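Long-range contact in novel Thermotoga maritima enzyme TM1112 (Thermotoga maritima, PDB 1O5U), which is of unknown function but has the small beta-barrel fold of the cupin family, and is probably an enzyme: residues E14-L28 with Y70-L84. Numbering follows the deposited sequence.
Sequences EVKIEKPTPEKLKEL and YVIEKGDLVTFPKGL
An outermost strand of the cupin barrel is held here: strand 16-18 lies antiparallel to strand 77-80, with Lys16 paired to Thr79 and Glu18 to Leu77 by two backbone hydrogen bonds each. Ile17 and Val78, the non-hydrogen-bonded pair between them, share the inward face, where beta-branched residues fill the space between the two sheets. Val15 sets its CB over the centre of the Tyr70 ring, a flat face suited to a CH-pi contact, 3.9 Å from the centroid. A glycine in place of Tyr70 would probably leave Val15 CB without that ring face and open a gap between the sheet edges. The chi1 of -175° turns Val15 CG1 away from the backbone N and tightly onto Val78 CG1, at 3.4 Å, and the Phe80 ring, while CG2 meets Leu84. Ile17 reaches with CD1 to Ile72 CG2, 3.5 Å away, bridging to strand 70-73 of the other sheet. Past the strand, the long, flexible Lys19 bends at chi2 (-71°), and its NZ approaches from above the carboxylate plane to form a salt bridge with Asp76 OD2, 2.8 Å away. Asp76 OD1 accepts from Glu73 N at 2.9 Å, so both oxygens are engaged. On the face of Lys16, Glu18 and Thr79, Leu77 is buried beneath Pro20 and helix 22-28, its CD2 3.9 Å from Leu28 CD1. A type II turn, Glu73 to Asp76, carries the chain between the sheets of the two-sheet cupin barrel, and strand 16-18 extends one edge.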
ATOM      1  N   GLU A  14     -10.522  -5.827   4.938  1.00 55.77           N
ATOM      2  CA  GLU A  14      -9.273  -6.013   5.707  1.00 54.46           C
ATOM      3  C   GLU A  14      -8.101  -5.675   4.791  1.00 54.10           C
ATOM      4  O   GLU A  14      -7.716  -6.533   3.971  1.00 56.06           O
ATOM      5  CB  GLU A  14      -9.164  -7.466   6.167  1.00 54.95           C
ATOM      6  CG  GLU A  14      -7.958  -7.801   7.039  1.00 56.60           C
ATOM      7  CD  GLU A  14      -8.018  -7.124   8.398  1.00 59.38           C
ATOM      8  OE1 GLU A  14      -8.946  -7.438   9.177  1.00 62.39           O
ATOM      9  OE2 GLU A  14      -7.133  -6.283   8.681  1.00 62.91           O
ATOM     10  N   VAL A  15      -7.579  -4.444   4.921  1.00 51.77           N
ATOM     11  CA  VAL A  15      -6.226  -4.104   4.513  1.00 50.04           C
ATOM     12  C   VAL A  15      -5.240  -4.708   5.533  1.00 48.70           C
ATOM     13  O   VAL A  15      -5.331  -4.443   6.749  1.00 49.90           O
ATOM     14  CB  VAL A  15      -5.997  -2.604   4.442  1.00 49.91           C
ATOM     15  CG1 VAL A  15      -4.615  -2.303   3.902  1.00 49.93           C
ATOM     16  CG2 VAL A  15      -7.056  -1.940   3.550  1.00 51.84           C
ATOM     17  N   LYS A  16      -4.325  -5.535   5.045  1.00 45.39           N
ATOM     18  CA  LYS A  16      -3.426  -6.266   5.905  1.00 44.10           C
ATOM     19  C   LYS A  16      -2.133  -5.536   5.855  1.00 42.01           C
ATOM     20  O   LYS A  16      -1.694  -5.198   4.783  1.00 40.92           O
ATOM     21  CB  LYS A  16      -3.255  -7.689   5.389  1.00 43.98           C
ATOM     22  CG  LYS A  16      -4.548  -8.414   5.430  1.00 46.40           C
ATOM     23  CD  LYS A  16      -4.512  -9.770   4.757  1.00 46.70           C
ATOM     24  CE  LYS A  16      -5.890 -10.446   4.874  1.00 49.62           C
ATOM     25  NZ  LYS A  16      -6.334 -10.659   6.310  1.00 51.70           N
ATOM     26  N   ILE A  17      -1.532  -5.292   7.014  1.00 40.08           N
ATOM     27  CA  ILE A  17      -0.321  -4.484   7.131  1.00 39.90           C
ATOM     28  C   ILE A  17       0.643  -5.115   8.117  1.00 39.10           C
ATOM     29  O   ILE A  17       0.255  -5.520   9.243  1.00 37.26           O
ATOM     30  CB  ILE A  17      -0.675  -3.071   7.642  1.00 38.70           C
ATOM     31  CG1 ILE A  17      -1.734  -2.416   6.756  1.00 39.95           C
ATOM     32  CG2 ILE A  17       0.579  -2.193   7.735  1.00 40.03           C
ATOM     33  CD1 ILE A  17      -2.307  -1.065   7.329  1.00 41.53           C
ATOM     34  N   GLU A  18       1.898  -5.227   7.726  1.00 38.37           N
ATOM     35  CA  GLU A  18       2.890  -5.733   8.611  1.00 39.08           C
ATOM     36  C   GLU A  18       4.211  -5.115   8.328  1.00 38.95           C
ATOM     37  O   GLU A  18       4.434  -4.595   7.248  1.00 39.84           O
ATOM     38  CB  GLU A  18       2.972  -7.279   8.471  1.00 39.75           C
ATOM     39  CG  GLU A  18       3.773  -7.805   7.306  1.00 40.16           C
ATOM     40  CD  GLU A  18       3.674  -9.301   7.151  1.00 41.63           C
ATOM     41  OE1 GLU A  18       2.531  -9.825   7.293  1.00 46.39           O
ATOM     42  OE2 GLU A  18       4.727  -9.952   6.950  1.00 43.34           O
ATOM     43  N   LYS A  19       5.076  -5.126   9.327  1.00 39.19           N
ATOM     44  CA  LYS A  19       6.477  -4.824   9.147  1.00 38.97           C
ATOM     45  C   LYS A  19       7.142  -6.151   8.837  1.00 39.06           C
ATOM     46  O   LYS A  19       7.315  -7.001   9.753  1.00 38.34           O
ATOM     47  CB  LYS A  19       7.069  -4.217  10.426  1.00 40.76           C
ATOM     48  CG  LYS A  19       6.455  -2.885  10.782  1.00 44.28           C
ATOM     49  CD  LYS A  19       6.887  -1.800   9.828  1.00 47.85           C
ATOM     50  CE  LYS A  19       6.627  -0.372  10.422  1.00 47.99           C
ATOM     51  NZ  LYS A  19       6.660   0.645   9.342  1.00 44.91           N
ATOM     52  N   PRO A  20       7.524  -6.388   7.566  1.00 36.96           N
ATOM     53  CA  PRO A  20       7.989  -7.728   7.194  1.00 37.20           C
ATOM     54  C   PRO A  20       9.370  -8.020   7.755  1.00 37.41           C
ATOM     55  O   PRO A  20      10.155  -7.104   7.970  1.00 38.36           O
ATOM     56  CB  PRO A  20       8.002  -7.662   5.653  1.00 36.94           C
ATOM     57  CG  PRO A  20       8.402  -6.261   5.416  1.00 38.07           C
ATOM     58  CD  PRO A  20       7.548  -5.475   6.404  1.00 37.75           C
ATOM     59  N   THR A  21       9.681  -9.286   8.000  1.00 37.01           N
ATOM     60  CA  THR A  21      11.042  -9.645   8.346  1.00 36.65           C
ATOM     61  C   THR A  21      11.938  -9.469   7.135  1.00 37.02           C
ATOM     62  O   THR A  21      11.470  -9.499   6.003  1.00 36.72           O
ATOM     63  CB  THR A  21      11.124 -11.082   8.837  1.00 36.74           C
ATOM     64  OG1 THR A  21      10.600 -11.974   7.832  1.00 38.34           O
ATOM     65  CG2 THR A  21      10.278 -11.280  10.064  1.00 34.40           C
ATOM     66  N   PRO A  22      13.244  -9.308   7.355  1.00 37.58           N
ATOM     67  CA  PRO A  22      14.160  -9.244   6.229  1.00 37.32           C
ATOM     68  C   PRO A  22      14.040 -10.443   5.297  1.00 37.09           C
ATOM     69  O   PRO A  22      14.077 -10.280   4.093  1.00 36.18           O
ATOM     70  CB  PRO A  22      15.507  -9.164   6.886  1.00 37.83           C
ATOM     71  CG  PRO A  22      15.240  -8.600   8.193  1.00 38.24           C
ATOM     72  CD  PRO A  22      13.920  -9.096   8.643  1.00 36.96           C
ATOM     73  N   GLU A  23      13.845 -11.645   5.837  1.00 36.53           N
ATOM     74  CA  GLU A  23      13.748 -12.808   4.973  1.00 36.94           C
ATOM     75  C   GLU A  23      12.495 -12.770   4.093  1.00 37.29           C
ATOM     76  O   GLU A  23      12.575 -13.112   2.931  1.00 36.84           O
ATOM     77  CB  GLU A  23      13.862 -14.114   5.776  1.00 36.84           C
ATOM     78  CG  GLU A  23      13.943 -15.347   4.897  1.00 36.25           C
ATOM     79  CD  GLU A  23      15.216 -15.434   4.071  1.00 38.67           C
ATOM     80  OE1 GLU A  23      16.230 -14.767   4.387  1.00 39.41           O
ATOM     81  OE2 GLU A  23      15.196 -16.206   3.108  1.00 38.89           O
ATOM     82  N   LYS A  24      11.355 -12.360   4.637  1.00 38.06           N
ATOM     83  CA  LYS A  24      10.132 -12.325   3.883  1.00 39.53           C
ATOM     84  C   LYS A  24      10.274 -11.339   2.767  1.00 40.43           C
ATOM     85  O   LYS A  24       9.941 -11.591   1.618  1.00 39.95           O
ATOM     86  CB  LYS A  24       8.955 -11.874   4.759  1.00 40.24           C
ATOM     87  CG  LYS A  24       7.655 -11.760   3.951  1.00 39.55           C
ATOM     88  CD  LYS A  24       6.508 -11.437   4.883  1.00 42.78           C
ATOM     89  CE  LYS A  24       5.179 -12.035   4.466  1.00 45.14           C
ATOM     90  NZ  LYS A  24       4.452 -12.348   5.712  1.00 45.26           N
ATOM     91  N   LEU A  25      10.796 -10.187   3.120  1.00 41.12           N
ATOM     92  CA  LEU A  25      11.040  -9.181   2.160  1.00 42.05           C
ATOM     93  C   LEU A  25      12.003  -9.681   1.093  1.00 41.72           C
ATOM     94  O   LEU A  25      11.772  -9.521  -0.087  1.00 42.32           O
ATOM     95  CB  LEU A  25      11.616  -7.993   2.925  1.00 43.21           C
ATOM     96  CG  LEU A  25      11.504  -6.692   2.234  1.00 42.99           C
ATOM     97  CD1 LEU A  25      10.056  -6.404   1.927  1.00 43.57           C
ATOM     98  CD2 LEU A  25      12.147  -5.630   3.130  1.00 44.26           C
ATOM     99  N   LYS A  26      13.061 -10.369   1.516  1.00 42.07           N
ATOM    100  CA  LYS A  26      14.034 -10.897   0.589  1.00 42.18           C
ATOM    101  C   LYS A  26      13.427 -11.913  -0.379  1.00 42.44           C
ATOM    102  O   LYS A  26      13.673 -11.858  -1.602  1.00 42.08           O
ATOM    103  CB  LYS A  26      15.205 -11.507   1.370  1.00 43.10           C
ATOM    104  CG  LYS A  26      16.247 -12.179   0.556  1.00 42.87           C
ATOM    105  CD  LYS A  26      17.368 -12.660   1.471  1.00 44.89           C
ATOM    106  CE  LYS A  26      18.455 -13.357   0.701  1.00 45.94           C
ATOM    107  NZ  LYS A  26      19.514 -13.935   1.618  1.00 45.43           N
ATOM    108  N   GLU A  27      12.649 -12.856   0.166  1.00 40.53           N
ATOM    109  CA  GLU A  27      12.057 -13.917  -0.624  1.00 39.52           C
ATOM    110  C   GLU A  27      10.963 -13.451  -1.590  1.00 39.93           C
ATOM    111  O   GLU A  27      10.650 -14.153  -2.551  1.00 39.31           O
ATOM    112  CB  GLU A  27      11.529 -15.008   0.318  1.00 38.81           C
ATOM    113  CG  GLU A  27      12.663 -15.654   1.083  1.00 36.40           C
ATOM    114  CD  GLU A  27      12.278 -16.928   1.805  1.00 37.70           C
ATOM    115  OE1 GLU A  27      11.153 -17.381   1.602  1.00 33.81           O
ATOM    116  OE2 GLU A  27      13.114 -17.445   2.580  1.00 33.64           O
ATOM    117  N   LEU A  28      10.378 -12.279  -1.327  1.00 40.40           N
ATOM    118  CA  LEU A  28       9.391 -11.697  -2.245  1.00 41.21           C
ATOM    119  C   LEU A  28      10.091 -10.959  -3.417  1.00 41.39           C
ATOM    120  O   LEU A  28       9.455 -10.657  -4.429  1.00 41.02           O
ATOM    121  CB  LEU A  28       8.470 -10.716  -1.498  1.00 41.92           C
ATOM    122  CG  LEU A  28       7.370 -11.226  -0.553  1.00 45.21           C
ATOM    123  CD1 LEU A  28       6.656 -10.088   0.113  1.00 46.30           C
ATOM    124  CD2 LEU A  28       6.381 -12.116  -1.240  1.00 48.00           C
ATOM    125  N   TYR A  70      -6.926   3.025   8.380  1.00 36.15           N
ATOM    126  CA  TYR A  70      -5.594   2.437   8.494  1.00 36.36           C
ATOM    127  C   TYR A  70      -4.603   3.539   8.137  1.00 37.14           C
ATOM    128  O   TYR A  70      -4.949   4.482   7.408  1.00 37.57           O
ATOM    129  CB  TYR A  70      -5.437   1.364   7.429  1.00 37.25           C
ATOM    130  CG  TYR A  70      -6.419   0.247   7.516  1.00 36.82           C
ATOM    131  CD1 TYR A  70      -6.232  -0.833   8.399  1.00 37.52           C
ATOM    132  CD2 TYR A  70      -7.579   0.284   6.763  1.00 38.95           C
ATOM    133  CE1 TYR A  70      -7.192  -1.879   8.462  1.00 36.47           C
ATOM    134  CE2 TYR A  70      -8.526  -0.729   6.853  1.00 38.46           C
ATOM    135  CZ  TYR A  70      -8.331  -1.787   7.712  1.00 37.58           C
ATOM    136  OH  TYR A  70      -9.288  -2.766   7.748  1.00 38.20           O
ATOM    137  N   VAL A  71      -3.404   3.430   8.677  1.00 36.47           N
ATOM    138  CA  VAL A  71      -2.291   4.255   8.264  1.00 38.33           C
ATOM    139  C   VAL A  71      -1.234   3.288   7.758  1.00 38.69           C
ATOM    140  O   VAL A  71      -0.942   2.209   8.401  1.00 37.08           O
ATOM    141  CB  VAL A  71      -1.755   5.083   9.455  1.00 39.20           C
ATOM    142  CG1 VAL A  71      -0.388   5.727   9.142  1.00 42.58           C
ATOM    143  CG2 VAL A  71      -2.754   6.141   9.803  1.00 42.64           C
ATOM    144  N   ILE A  72      -0.632   3.669   6.652  1.00 39.38           N
ATOM    145  CA  ILE A  72       0.518   2.923   6.126  1.00 40.64           C
ATOM    146  C   ILE A  72       1.671   3.869   5.952  1.00 39.32           C
ATOM    147  O   ILE A  72       1.479   5.037   5.627  1.00 38.01           O
ATOM    148  CB  ILE A  72       0.188   2.215   4.832  1.00 42.40           C
ATOM    149  CG1 ILE A  72      -0.410   3.152   3.814  1.00 45.51           C
ATOM    150  CG2 ILE A  72      -0.826   1.111   5.095  1.00 44.25           C
ATOM    151  CD1 ILE A  72      -0.771   2.455   2.470  1.00 46.92           C
ATOM    152  N   GLU A  73       2.849   3.386   6.254  1.00 38.76           N
ATOM    153  CA  GLU A  73       4.014   4.256   6.245  1.00 40.65           C
ATOM    154  C   GLU A  73       5.259   3.495   5.908  1.00 39.24           C
ATOM    155  O   GLU A  73       5.188   2.269   5.661  1.00 35.60           O
ATOM    156  CB  GLU A  73       4.114   5.056   7.527  1.00 42.15           C
ATOM    157  CG  GLU A  73       4.257   4.282   8.757  1.00 47.83           C
ATOM    158  CD  GLU A  73       3.904   5.085  10.022  1.00 48.44           C
ATOM    159  OE1 GLU A  73       3.350   6.275  10.035  1.00 54.39           O
ATOM    160  OE2 GLU A  73       4.206   4.454  11.011  1.00 52.32           O
ATOM    161  N   LYS A  74       6.398   4.215   5.852  1.00 38.33           N
ATOM    162  CA  LYS A  74       7.646   3.621   5.374  1.00 37.39           C
ATOM    163  C   LYS A  74       7.905   2.315   6.096  1.00 36.40           C
ATOM    164  O   LYS A  74       7.842   2.227   7.338  1.00 35.95           O
ATOM    165  CB  LYS A  74       8.804   4.621   5.597  1.00 38.17           C
ATOM    166  CG  LYS A  74      10.152   4.109   5.218  1.00 39.42           C
ATOM    167  CD  LYS A  74      11.183   5.233   5.460  1.00 39.85           C
ATOM    168  CE  LYS A  74      12.586   4.813   5.046  1.00 44.18           C
ATOM    169  NZ  LYS A  74      13.609   5.739   5.633  1.00 48.28           N
ATOM    170  N   GLY A  75       8.299   1.323   5.333  1.00 35.92           N
ATOM    171  CA  GLY A  75       8.672   0.007   5.892  1.00 36.31           C
ATOM    172  C   GLY A  75       7.550  -0.967   6.011  1.00 36.69           C
ATOM    173  O   GLY A  75       7.781  -2.135   6.304  1.00 36.21           O
ATOM    174  N   ASP A  76       6.324  -0.540   5.722  1.00 35.79           N
ATOM    175  CA  ASP A  76       5.200  -1.457   5.750  1.00 36.27           C
ATOM    176  C   ASP A  76       5.058  -2.255   4.474  1.00 36.89           C
ATOM    177  O   ASP A  76       5.239  -1.703   3.378  1.00 36.88           O
ATOM    178  CB  ASP A  76       3.883  -0.679   5.928  1.00 36.08           C
ATOM    179  CG  ASP A  76       3.686  -0.124   7.325  1.00 39.93           C
ATOM    180  OD1 ASP A  76       2.787   0.746   7.467  1.00 42.29           O
ATOM    181  OD2 ASP A  76       4.321  -0.560   8.326  1.00 39.60           O
ATOM    182  N   LEU A  77       4.630  -3.508   4.641  1.00 35.84           N
ATOM    183  CA  LEU A  77       4.181  -4.401   3.579  1.00 35.52           C
ATOM    184  C   LEU A  77       2.678  -4.473   3.737  1.00 36.90           C
ATOM    185  O   LEU A  77       2.169  -4.934   4.762  1.00 36.73           O
ATOM    186  CB  LEU A  77       4.779  -5.749   3.740  1.00 36.01           C
ATOM    187  CG  LEU A  77       4.507  -6.730   2.589  1.00 35.03           C
ATOM    188  CD1 LEU A  77       5.216  -6.312   1.291  1.00 35.70           C
ATOM    189  CD2 LEU A  77       4.961  -8.093   3.019  1.00 36.03           C
ATOM    190  N   VAL A  78       1.958  -4.042   2.704  1.00 36.37           N
ATOM    191  CA  VAL A  78       0.498  -3.893   2.761  1.00 37.06           C
ATOM    192  C   VAL A  78      -0.163  -4.699   1.659  1.00 37.95           C
ATOM    193  O   VAL A  78       0.334  -4.716   0.537  1.00 37.52           O
ATOM    194  CB  VAL A  78       0.064  -2.425   2.597  1.00 38.89           C
ATOM    195  CG1 VAL A  78      -1.437  -2.319   2.819  1.00 38.23           C
ATOM    196  CG2 VAL A  78       0.898  -1.551   3.507  1.00 43.80           C
ATOM    197  N   THR A  79      -1.257  -5.419   1.982  1.00 37.37           N
ATOM    198  CA  THR A  79      -1.997  -6.169   0.972  1.00 37.36           C
ATOM    199  C   THR A  79      -3.428  -5.686   0.925  1.00 36.96           C
ATOM    200  O   THR A  79      -4.131  -5.722   1.937  1.00 35.68           O
ATOM    201  CB  THR A  79      -1.923  -7.679   1.235  1.00 38.87           C
ATOM    202  OG1 THR A  79      -0.548  -8.087   1.230  1.00 42.33           O
ATOM    203  CG2 THR A  79      -2.580  -8.482   0.100  1.00 38.97           C
ATOM    204  N   PHE A  80      -3.842  -5.252  -0.272  1.00 35.93           N
ATOM    205  CA  PHE A  80      -5.191  -4.794  -0.552  1.00 36.25           C
ATOM    206  C   PHE A  80      -5.902  -5.916  -1.321  1.00 36.65           C
ATOM    207  O   PHE A  80      -5.322  -6.404  -2.275  1.00 37.36           O
ATOM    208  CB  PHE A  80      -5.128  -3.563  -1.437  1.00 36.13           C
ATOM    209  CG  PHE A  80      -4.438  -2.410  -0.813  1.00 36.64           C
ATOM    210  CD1 PHE A  80      -3.098  -2.154  -1.076  1.00 37.59           C
ATOM    211  CD2 PHE A  80      -5.106  -1.577   0.064  1.00 36.50           C
ATOM    212  CE1 PHE A  80      -2.465  -1.059  -0.494  1.00 37.86           C
ATOM    213  CE2 PHE A  80      -4.453  -0.499   0.678  1.00 36.13           C
ATOM    214  CZ  PHE A  80      -3.132  -0.269   0.388  1.00 36.23           C
ATOM    215  N   PRO A  81      -7.122  -6.300  -0.927  1.00 36.82           N
ATOM    216  CA  PRO A  81      -7.896  -7.338  -1.617  1.00 38.06           C
ATOM    217  C   PRO A  81      -8.650  -6.839  -2.818  1.00 38.53           C
ATOM    218  O   PRO A  81      -9.165  -5.706  -2.831  1.00 38.59           O
ATOM    219  CB  PRO A  81      -8.925  -7.769  -0.566  1.00 37.08           C
ATOM    220  CG  PRO A  81      -9.142  -6.590   0.257  1.00 38.60           C
ATOM    221  CD  PRO A  81      -7.855  -5.781   0.244  1.00 37.26           C
ATOM    222  N   LYS A  82      -8.764  -7.711  -3.804  1.00 39.65           N
ATOM    223  CA  LYS A  82      -9.634  -7.471  -4.941  1.00 39.15           C
ATOM    224  C   LYS A  82     -11.021  -7.025  -4.481  1.00 38.83           C
ATOM    225  O   LYS A  82     -11.603  -7.599  -3.559  1.00 39.08           O
ATOM    226  CB  LYS A  82      -9.739  -8.735  -5.778  1.00 39.68           C
ATOM    227  CG  LYS A  82     -10.457  -8.520  -7.093  1.00 40.38           C
ATOM    228  CD  LYS A  82     -10.370  -9.778  -7.937  1.00 41.08           C
ATOM    229  CE  LYS A  82     -11.178  -9.641  -9.210  1.00 42.74           C
ATOM    230  NZ  LYS A  82     -10.398 -10.229 -10.350  1.00 45.66           N
ATOM    231  N   GLY A  83     -11.545  -5.983  -5.124  1.00 38.88           N
ATOM    232  CA  GLY A  83     -12.896  -5.515  -4.852  1.00 38.76           C
ATOM    233  C   GLY A  83     -12.993  -4.432  -3.781  1.00 38.97           C
ATOM    234  O   GLY A  83     -14.083  -3.914  -3.534  1.00 39.29           O
ATOM    235  N   LEU A  84     -11.888  -4.087  -3.128  1.00 38.40           N
ATOM    236  CA  LEU A  84     -11.929  -3.031  -2.112  1.00 38.42           C
ATOM    237  C   LEU A  84     -12.040  -1.663  -2.779  1.00 38.43           C
ATOM    238  O   LEU A  84     -11.251  -1.328  -3.679  1.00 36.81           O
ATOM    239  CB  LEU A  84     -10.680  -3.079  -1.210  1.00 37.83           C
ATOM    240  CG  LEU A  84     -10.411  -1.905  -0.247  1.00 39.21           C
ATOM    241  CD1 LEU A  84     -11.394  -1.911   0.879  1.00 41.40           C
ATOM    242  CD2 LEU A  84      -9.003  -1.970   0.297  1.00 38.48           C
TER
HETATM  243  O   HOH W   1      -5.826  -8.013   2.236  1.00 39.15           O